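Local coordinates for 70 kDa protein (Xanthomonas sp., PDB 4B2N) that oxidatively cleaves natural rubber, poly(cis-1,4-isoprene), as an oxygenase that carries two covalently bound heme c groups, at residues Phe296-Phe301 with Lys414-Val419; Val419-Glu424 with Tyr501-Leu506. All blocks are in the same frame, centred on the assembly; numbering follows the deposited sequence.

Contact 1 (Phe296-Phe301 with Lys414-Val419); sequences FKTRQF and KGVAAV. With HEC (heme c), chain C.
The ring of Phe296 meets the backbone of the 414-419 loop: Lys414 O lies at its edge near the ring plane, 3.6 Å from CE1, while Gly415 O approaches obliquely and sits 3.4 Å from CB. Tyr507 brings a second ring against Phe296, with the planes about 55° apart. Phe301 turns instead to the first heme c: O2D of one propionate approaches its ring obliquely, and CE1 lies 3.6 Å from the meso carbon CHA. A single beta bridge joins the segments, Lys297 with Ala417, beside the antiparallel hairpin of 299-300 and 306-307. Its direct bond runs from Ala417 N to Phe296 O (2.8 Å, 154° at the hydrogen), and Val416 CA gives the same oxygen a weaker CA-H...O contact. A water extends the pairing, donating to Ala417 O and accepting from Arg299 N. Thr298 OG1 stands between the backbone N and the carbonyl carbon (chi1 61°), leaving CG2 beside the N, and both branches reach across: OG1 is 3.3 Å from Ala418 CB, CG2 3.8 Å from Val416 CG1. Ala65 O satisfies OG1. The other propionate is gripped through both oxygens, Lys297 NZ reaching O2A and Phe301 N donating to O1A, each at 2.8 Å.

Contact 2 (Val419-Glu424 with Tyr501-Leu506); sequences VVTPIE and YIAPPL. With HEC (heme c), chain D.
Val419 O receives Ala503 N at 3.1 Å, a nearly linear bond (167° at the hydrogen) with the donor almost on the extended C=O line. Ile502 crowds the same oxygen: its CD1 comes to 3.2 Å, and its CA adds a CA-H...O contact. Val419 N donates to a water that also lies 2.7 Å from Ala503 O and can link the two backbones. Val420 then forms a non-hydrogen-bonded antiparallel pair with Ile502. Their side chains lie on one face of the sheet and cross at about a right angle, Val420 CG2 meeting Ile502 CD1. Thr421 and Tyr501 make the hydrogen-bonded pair that follows: Thr421 N donates to Tyr501 O at 2.8 Å, and Tyr501 N returns a longer bond to Thr421 O at 3.2 Å. On the face that carries Thr421 and Tyr501, Thr421 OG1 meets the CMD methyl of the second heme c at 3.5 Å. Pro422 occupies the N-cap of the following helix. In Ile423, CG1 lies anti to the backbone N (chi1 -169°), and CD1 packs 3.5 Å from Tyr501 CE2, the two side chains running alongside each other. Past the pairing, Ala503 CB lies over the porphyrin at CHD, 3.4 Å away, and Pro504 O accepts from ND1 of the axial ligand His394, which would fix the rotation of that imidazole. Two helices meet the Thr421/Tyr501 face of this short ribbon, 420-422 with 500-502: helix 423-426, whose Ile426 touches both residues, and the heme-binding helix 391-394, whose Cys393 touches Thr421 and also Ala503.

The centres of contacts 1 and 2 are about 9 Å apart, on the same side of the chain's centre, and they follow in series along the chain, with Val419 common to both. Segment 414-419 leads directly into strand 420-422, so one continuous run of backbone meets 296-301 first and 501-506 next. The contacts also touch directly: Ala417 CB lies 3.4 Å from Ala503 O, and Lys297 CG lies 3.5 Å from Pro505 CG. Contact 1 reaches both propionates of the first heme c, contact 2 the porphyrin of the second. A backbone hydrogen bond between Ile502 and Trp302, which binds the first heme c, adds to this buried connection between the two heme sites.

Contact 1 (Phe296-Phe301 with Lys414-Val419)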
loop_
_atom_site.group_PDB
_atom_site.type_symbol
_atom_site.label_atom_id
_atom_site.label_comp_id
_atom_site.label_asym_id
_atom_site.label_seq_id
_atom_site.Cartn_x
_atom_site.Cartn_y
_atom_site.Cartn_z
ATOM N N PHE A 296 -5.976 -5.619 -11.784
ATOM C CA PHE A 296 -5.016 -5.841 -12.876
ATOM C C PHE A 296 -3.674 -6.398 -12.439
ATOM O O PHE A 296 -2.770 -6.715 -13.249
ATOM C CB PHE A 296 -4.855 -4.538 -13.706
ATOM C CG PHE A 296 -6.105 -4.169 -14.414
ATOM C CD1 PHE A 296 -6.388 -4.735 -15.653
ATOM C CD2 PHE A 296 -7.020 -3.316 -13.841
ATOM C CE1 PHE A 296 -7.590 -4.417 -16.327
ATOM C CE2 PHE A 296 -8.196 -2.987 -14.489
ATOM C CZ PHE A 296 -8.474 -3.528 -15.734
ATOM N N LYS A 297 -3.549 -6.598 -11.155
ATOM C CA LYS A 297 -2.254 -6.984 -10.606
ATOM C C LYS A 297 -2.267 -8.422 -10.177
ATOM O O LYS A 297 -2.986 -8.799 -9.241
ATOM C CB LYS A 297 -1.887 -6.024 -9.460
ATOM C CG LYS A 297 -1.704 -4.622 -10.013
ATOM C CD LYS A 297 -1.585 -3.536 -8.927
ATOM C CE LYS A 297 -0.114 -3.451 -8.462
ATOM N NZ LYS A 297 0.004 -2.330 -7.422
ATOM N N THR A 298 -1.482 -9.244 -10.857
ATOM C CA THR A 298 -1.309 -10.663 -10.469
ATOM C C THR A 298 -0.659 -10.862 -9.135
ATOM O O THR A 298 -0.921 -11.917 -8.478
ATOM C CB THR A 298 -0.486 -11.421 -11.554
ATOM O OG1 THR A 298 0.811 -10.787 -11.636
ATOM C CG2 THR A 298 -1.201 -11.368 -12.943
ATOM N N ARG A 299 0.072 -9.844 -8.631
ATOM C CA ARG A 299 0.783 -9.992 -7.355
ATOM C C ARG A 299 0.384 -8.900 -6.367
ATOM O O ARG A 299 -0.128 -7.856 -6.764
ATOM C CB ARG A 299 2.324 -9.880 -7.530
ATOM C CG ARG A 299 2.887 -10.712 -8.674
ATOM C CD ARG A 299 2.672 -12.209 -8.481
ATOM N NE ARG A 299 3.473 -12.743 -7.371
ATOM C CZ ARG A 299 3.482 -13.982 -6.928
ATOM N NH1 ARG A 299 2.696 -14.910 -7.461
ATOM N NH2 ARG A 299 4.314 -14.301 -5.913
ATOM N N GLN A 300 0.795 -9.123 -5.133
ATOM C CA GLN A 300 0.683 -8.135 -4.048
ATOM C C GLN A 300 2.104 -7.573 -3.777
ATOM O O GLN A 300 3.099 -8.282 -3.912
ATOM C CB GLN A 300 0.188 -8.850 -2.770
ATOM C CG GLN A 300 -1.050 -9.696 -3.005
ATOM C CD GLN A 300 -2.325 -8.973 -2.610
ATOM O OE1 GLN A 300 -3.361 -9.593 -2.388
ATOM N NE2 GLN A 300 -2.280 -7.677 -2.646
ATOM N N PHE A 301 2.145 -6.321 -3.307
ATOM C CA PHE A 301 3.272 -5.697 -2.732
ATOM C C PHE A 301 4.193 -5.189 -3.814
ATOM O O PHE A 301 4.146 -5.645 -4.991
ATOM C CB PHE A 301 3.957 -6.609 -1.704
ATOM C CG PHE A 301 3.176 -6.777 -0.397
ATOM C CD1 PHE A 301 2.447 -5.746 0.162
ATOM C CD2 PHE A 301 3.250 -7.985 0.306
ATOM C CE1 PHE A 301 1.768 -5.900 1.395
ATOM C CE2 PHE A 301 2.603 -8.146 1.548
ATOM C CZ PHE A 301 1.845 -7.096 2.105
ATOM N N LYS A 414 -5.482 -7.296 -21.495
ATOM C CA LYS A 414 -5.315 -5.880 -21.651
ATOM C C LYS A 414 -5.173 -5.274 -20.264
ATOM O O LYS A 414 -5.997 -5.557 -19.375
ATOM C CB LYS A 414 -6.573 -5.319 -22.269
ATOM C CG LYS A 414 -6.559 -3.824 -22.541
ATOM C CD LYS A 414 -7.751 -3.458 -23.424
ATOM C CE LYS A 414 -9.028 -3.987 -22.789
ATOM N NZ LYS A 414 -9.987 -2.874 -22.918
ATOM N N GLY A 415 -4.168 -4.432 -20.086
ATOM C CA GLY A 415 -3.979 -3.735 -18.804
ATOM C C GLY A 415 -3.412 -4.528 -17.611
ATOM O O GLY A 415 -3.088 -3.936 -16.592
ATOM N N VAL A 416 -3.238 -5.838 -17.756
ATOM C CA VAL A 416 -2.618 -6.647 -16.655
ATOM C C VAL A 416 -1.173 -6.201 -16.386
ATOM O O VAL A 416 -0.385 -6.036 -17.324
ATOM C CB VAL A 416 -2.677 -8.186 -16.898
ATOM C CG1 VAL A 416 -1.867 -8.959 -15.857
ATOM C CG2 VAL A 416 -4.118 -8.671 -16.877
ATOM N N ALA A 417 -0.872 -5.950 -15.106
ATOM C CA ALA A 417 0.500 -5.691 -14.694
ATOM C C ALA A 417 1.049 -6.999 -14.069
ATOM O O ALA A 417 0.685 -7.369 -12.930
ATOM C CB ALA A 417 0.540 -4.517 -13.693
ATOM N N ALA A 418 1.896 -7.736 -14.793
ATOM C CA ALA A 418 2.531 -8.916 -14.233
ATOM C C ALA A 418 4.010 -8.993 -14.554
ATOM O O ALA A 418 4.514 -10.083 -14.905
ATOM C CB ALA A 418 1.819 -10.180 -14.710
ATOM N N VAL A 419 4.716 -7.870 -14.456
ATOM C CA VAL A 419 6.136 -7.888 -14.644
ATOM C C VAL A 419 6.792 -7.290 -13.418
ATOM O O VAL A 419 6.528 -6.154 -13.121
ATOM C CB VAL A 419 6.513 -7.041 -15.891
ATOM C CG1 VAL A 419 8.031 -6.883 -16.056
ATOM C CG2 VAL A 419 5.897 -7.634 -17.172
HETATM FE FE HEC C . -1.978 -1.703 2.975
HETATM C CHA HEC C . 0.029 -2.938 0.401
HETATM C CHB HEC C . -4.592 -3.827 1.967
HETATM C CHC HEC C . -3.796 -1.062 5.923
HETATM C CHD HEC C . 0.224 0.758 3.617
HETATM N NA HEC C . -2.235 -3.057 1.600
HETATM C C1A HEC C . -1.367 -3.334 0.501
HETATM C C2A HEC C . -1.983 -4.157 -0.529
HETATM C C3A HEC C . -3.315 -4.444 -0.109
HETATM C C4A HEC C . -3.439 -3.739 1.172
HETATM C CMA HEC C . -4.373 -5.218 -0.870
HETATM C CAA HEC C . -1.377 -4.669 -1.860
HETATM C CBA HEC C . -1.455 -3.496 -2.840
HETATM C CGA HEC C . -0.733 -3.780 -4.145
HETATM O O1A HEC C . 0.435 -4.303 -4.171
HETATM O O2A HEC C . -1.341 -3.384 -5.143
HETATM N NB HEC C . -3.723 -2.399 3.785
HETATM C C1B HEC C . -4.684 -3.149 3.234
HETATM C C2B HEC C . -5.856 -3.396 4.062
HETATM C C3B HEC C . -5.617 -2.613 5.212
HETATM C C4B HEC C . -4.331 -1.986 4.929
HETATM C CMB HEC C . -6.953 -4.287 3.636
HETATM C CAB HEC C . -6.425 -2.482 6.476
HETATM C CBB HEC C . -6.562 -3.682 7.224
HETATM N NC HEC C . -1.908 -0.434 4.496
HETATM C C1C HEC C . -2.638 -0.244 5.655
HETATM C C2C HEC C . -2.175 0.909 6.467
HETATM C C3C HEC C . -0.967 1.399 5.767
HETATM C C4C HEC C . -0.837 0.550 4.585
HETATM C CMC HEC C . -2.825 1.339 7.778
HETATM C CAC HEC C . -0.045 2.515 6.150
HETATM C CBC HEC C . 0.297 2.642 7.500
HETATM N ND HEC C . -0.181 -1.214 2.151
HETATM C C1D HEC C . 0.565 -0.186 2.554
HETATM C C2D HEC C . 1.770 -0.023 1.807
HETATM C C3D HEC C . 1.713 -1.110 0.882
HETATM C C4D HEC C . 0.469 -1.804 1.195
HETATM C CMD HEC C . 2.856 0.988 1.901
HETATM C CAD HEC C . 2.812 -1.466 -0.057
HETATM C CBD HEC C . 3.765 -2.225 0.947
HETATM C CGD HEC C . 5.048 -2.595 0.240
HETATM O O1D HEC C . 6.100 -1.935 0.436
HETATM O O2D HEC C . 4.960 -3.533 -0.621
HETATM O O HOH W 1 1.219 -7.577 -10.186
#

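Contact 2 (Val419-Glu424 with Tyr501-Leu506)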
loop_
_atom_site.group_PDB
_atom_site.type_symbol
_atom_site.label_atom_id
_atom_site.label_comp_id
_atom_site.label_asym_id
_atom_site.label_seq_id
_atom_site.Cartn_x
_atom_site.Cartn_y
_atom_site.Cartn_z
ATOM N N VAL A 419 4.716 -7.870 -14.456
ATOM C CA VAL A 419 6.136 -7.888 -14.644
ATOM C C VAL A 419 6.792 -7.290 -13.418
ATOM O O VAL A 419 6.528 -6.154 -13.121
ATOM C CB VAL A 419 6.513 -7.041 -15.891
ATOM C CG1 VAL A 419 8.031 -6.883 -16.056
ATOM C CG2 VAL A 419 5.897 -7.634 -17.172
ATOM N N VAL A 420 7.652 -8.061 -12.736
ATOM C CA VAL A 420 8.588 -7.533 -11.722
ATOM C C VAL A 420 9.889 -7.232 -12.492
ATOM O O VAL A 420 10.514 -8.133 -13.082
ATOM C CB VAL A 420 8.779 -8.545 -10.568
ATOM C CG1 VAL A 420 9.862 -8.113 -9.561
ATOM C CG2 VAL A 420 7.445 -8.711 -9.839
ATOM N N THR A 421 10.255 -5.957 -12.566
ATOM C CA THR A 421 11.433 -5.562 -13.370
ATOM C C THR A 421 12.652 -5.787 -12.450
ATOM O O THR A 421 12.693 -5.269 -11.321
ATOM C CB THR A 421 11.319 -4.093 -13.805
ATOM O OG1 THR A 421 10.142 -3.889 -14.594
ATOM C CG2 THR A 421 12.575 -3.606 -14.533
ATOM N N PRO A 422 13.657 -6.563 -12.910
ATOM C CA PRO A 422 14.814 -6.721 -12.033
ATOM C C PRO A 422 15.426 -5.390 -11.598
ATOM O O PRO A 422 15.418 -4.386 -12.356
ATOM C CB PRO A 422 15.851 -7.460 -12.910
ATOM C CG PRO A 422 15.109 -7.920 -14.145
ATOM C CD PRO A 422 13.866 -7.115 -14.276
ATOM N N ILE A 423 15.943 -5.383 -10.390
ATOM C CA ILE A 423 16.514 -4.152 -9.825
ATOM C C ILE A 423 17.660 -3.567 -10.722
ATOM O O ILE A 423 17.892 -2.390 -10.718
ATOM C CB ILE A 423 16.908 -4.372 -8.353
ATOM C CG1 ILE A 423 17.246 -3.046 -7.639
ATOM C CG2 ILE A 423 18.106 -5.339 -8.214
ATOM C CD1 ILE A 423 16.066 -2.058 -7.570
ATOM N N GLU A 424 18.377 -4.415 -11.451
ATOM C CA GLU A 424 19.539 -3.934 -12.243
ATOM C C GLU A 424 19.011 -3.095 -13.406
ATOM O O GLU A 424 19.772 -2.305 -14.027
ATOM C CB GLU A 424 20.333 -5.139 -12.797
ATOM C CG GLU A 424 20.971 -5.944 -11.700
ATOM C CD GLU A 424 20.052 -7.010 -11.034
ATOM O OE1 GLU A 424 18.813 -7.143 -11.344
ATOM O OE2 GLU A 424 20.629 -7.752 -10.160
ATOM N N TYR A 501 11.057 -4.662 -8.644
ATOM C CA TYR A 501 9.795 -4.025 -8.305
ATOM C C TYR A 501 8.775 -4.267 -9.426
ATOM O O TYR A 501 9.142 -4.337 -10.641
ATOM C CB TYR A 501 10.012 -2.516 -8.048
ATOM C CG TYR A 501 10.931 -2.221 -6.912
ATOM C CD1 TYR A 501 10.615 -2.603 -5.606
ATOM C CD2 TYR A 501 12.114 -1.477 -7.135
ATOM C CE1 TYR A 501 11.497 -2.323 -4.551
ATOM C CE2 TYR A 501 12.982 -1.174 -6.108
ATOM C CZ TYR A 501 12.660 -1.601 -4.804
ATOM O OH TYR A 501 13.529 -1.304 -3.789
ATOM N N ILE A 502 7.495 -4.383 -9.049
ATOM C CA ILE A 502 6.405 -4.496 -10.014
ATOM C C ILE A 502 6.323 -3.168 -10.835
ATOM O O ILE A 502 6.535 -2.070 -10.263
ATOM C CB ILE A 502 5.091 -4.772 -9.252
ATOM C CG1 ILE A 502 3.940 -5.062 -10.197
ATOM C CG2 ILE A 502 4.711 -3.572 -8.402
ATOM C CD1 ILE A 502 4.159 -6.353 -10.966
ATOM N N ALA A 503 6.171 -3.259 -12.171
ATOM C CA ALA A 503 5.777 -2.096 -12.999
ATOM C C ALA A 503 4.225 -1.954 -12.828
ATOM O O ALA A 503 3.422 -2.757 -13.348
ATOM C CB ALA A 503 6.232 -2.267 -14.466
ATOM N N PRO A 504 3.774 -0.988 -12.020
ATOM C CA PRO A 504 2.330 -1.094 -11.696
ATOM C C PRO A 504 1.419 -0.610 -12.837
ATOM O O PRO A 504 1.914 0.024 -13.743
ATOM C CB PRO A 504 2.152 -0.124 -10.524
ATOM C CG PRO A 504 3.311 0.830 -10.621
ATOM C CD PRO A 504 4.461 0.078 -11.266
ATOM N N PRO A 505 0.106 -0.924 -12.784
ATOM C CA PRO A 505 -0.859 -0.364 -13.750
ATOM C C PRO A 505 -0.798 1.158 -13.759
ATOM O O PRO A 505 -0.672 1.856 -12.666
ATOM C CB PRO A 505 -2.259 -0.854 -13.198
ATOM C CG PRO A 505 -1.925 -2.111 -12.382
ATOM C CD PRO A 505 -0.590 -1.731 -11.731
ATOM N N LEU A 506 -0.905 1.694 -14.968
ATOM C CA LEU A 506 -1.008 3.149 -15.157
ATOM C C LEU A 506 -2.426 3.661 -15.289
ATOM O O LEU A 506 -2.625 4.859 -15.341
ATOM C CB LEU A 506 -0.120 3.675 -16.299
ATOM C CG LEU A 506 1.336 3.195 -16.254
ATOM C CD1 LEU A 506 2.124 3.790 -17.403
ATOM C CD2 LEU A 506 1.994 3.693 -14.972
HETATM FE FE HEC D . 7.668 2.624 -15.696
HETATM C CHA HEC D . 7.146 3.108 -12.315
HETATM C CHB HEC D . 5.348 5.207 -16.508
HETATM C CHC HEC D . 8.533 2.520 -19.001
HETATM C CHD HEC D . 8.995 -0.460 -15.075
HETATM N NA HEC D . 6.416 3.804 -14.632
HETATM C C1A HEC D . 6.447 3.983 -13.226
HETATM C C2A HEC D . 5.564 5.069 -12.805
HETATM C C3A HEC D . 5.029 5.675 -14.038
HETATM C C4A HEC D . 5.628 4.926 -15.123
HETATM C CMA HEC D . 4.047 6.823 -14.104
HETATM C CAA HEC D . 5.159 5.446 -11.382
HETATM C CBA HEC D . 4.005 4.415 -11.106
HETATM C CGA HEC D . 3.594 4.445 -9.626
HETATM O O1A HEC D . 4.303 5.141 -8.854
HETATM O O2A HEC D . 2.560 3.847 -9.151
HETATM N NB HEC D . 7.026 3.722 -17.442
HETATM C C1B HEC D . 6.121 4.682 -17.625
HETATM C C2B HEC D . 5.963 5.174 -18.997
HETATM C C3B HEC D . 6.951 4.367 -19.737
HETATM C C4B HEC D . 7.526 3.527 -18.698
HETATM C CMB HEC D . 5.004 6.240 -19.473
HETATM C CAB HEC D . 7.318 4.426 -21.204
HETATM C CBB HEC D . 7.945 5.617 -21.583
HETATM N NC HEC D . 8.446 1.260 -16.839
HETATM C C1C HEC D . 8.907 1.406 -18.178
HETATM C C2C HEC D . 9.743 0.316 -18.666
HETATM C C3C HEC D . 9.866 -0.555 -17.523
HETATM C C4C HEC D . 9.141 0.098 -16.397
HETATM C CMC HEC D . 10.344 0.135 -20.051
HETATM C CAC HEC D . 10.656 -1.829 -17.516
HETATM C CBC HEC D . 11.943 -1.945 -17.895
HETATM N ND HEC D . 7.925 1.523 -14.068
HETATM C C1D HEC D . 8.531 0.348 -13.935
HETATM C C2D HEC D . 8.687 -0.197 -12.593
HETATM C C3D HEC D . 8.157 0.859 -11.763
HETATM C C4D HEC D . 7.751 1.857 -12.748
HETATM C CMD HEC D . 9.283 -1.516 -12.170
HETATM C CAD HEC D . 8.049 0.869 -10.256
HETATM C CBD HEC D . 9.286 1.645 -9.780
HETATM C CGD HEC D . 9.331 1.800 -8.278
HETATM O O1D HEC D . 10.317 1.453 -7.615
HETATM O O2D HEC D . 8.320 2.249 -7.780
HETATM O O HOH W 2 3.788 -5.054 -14.675
#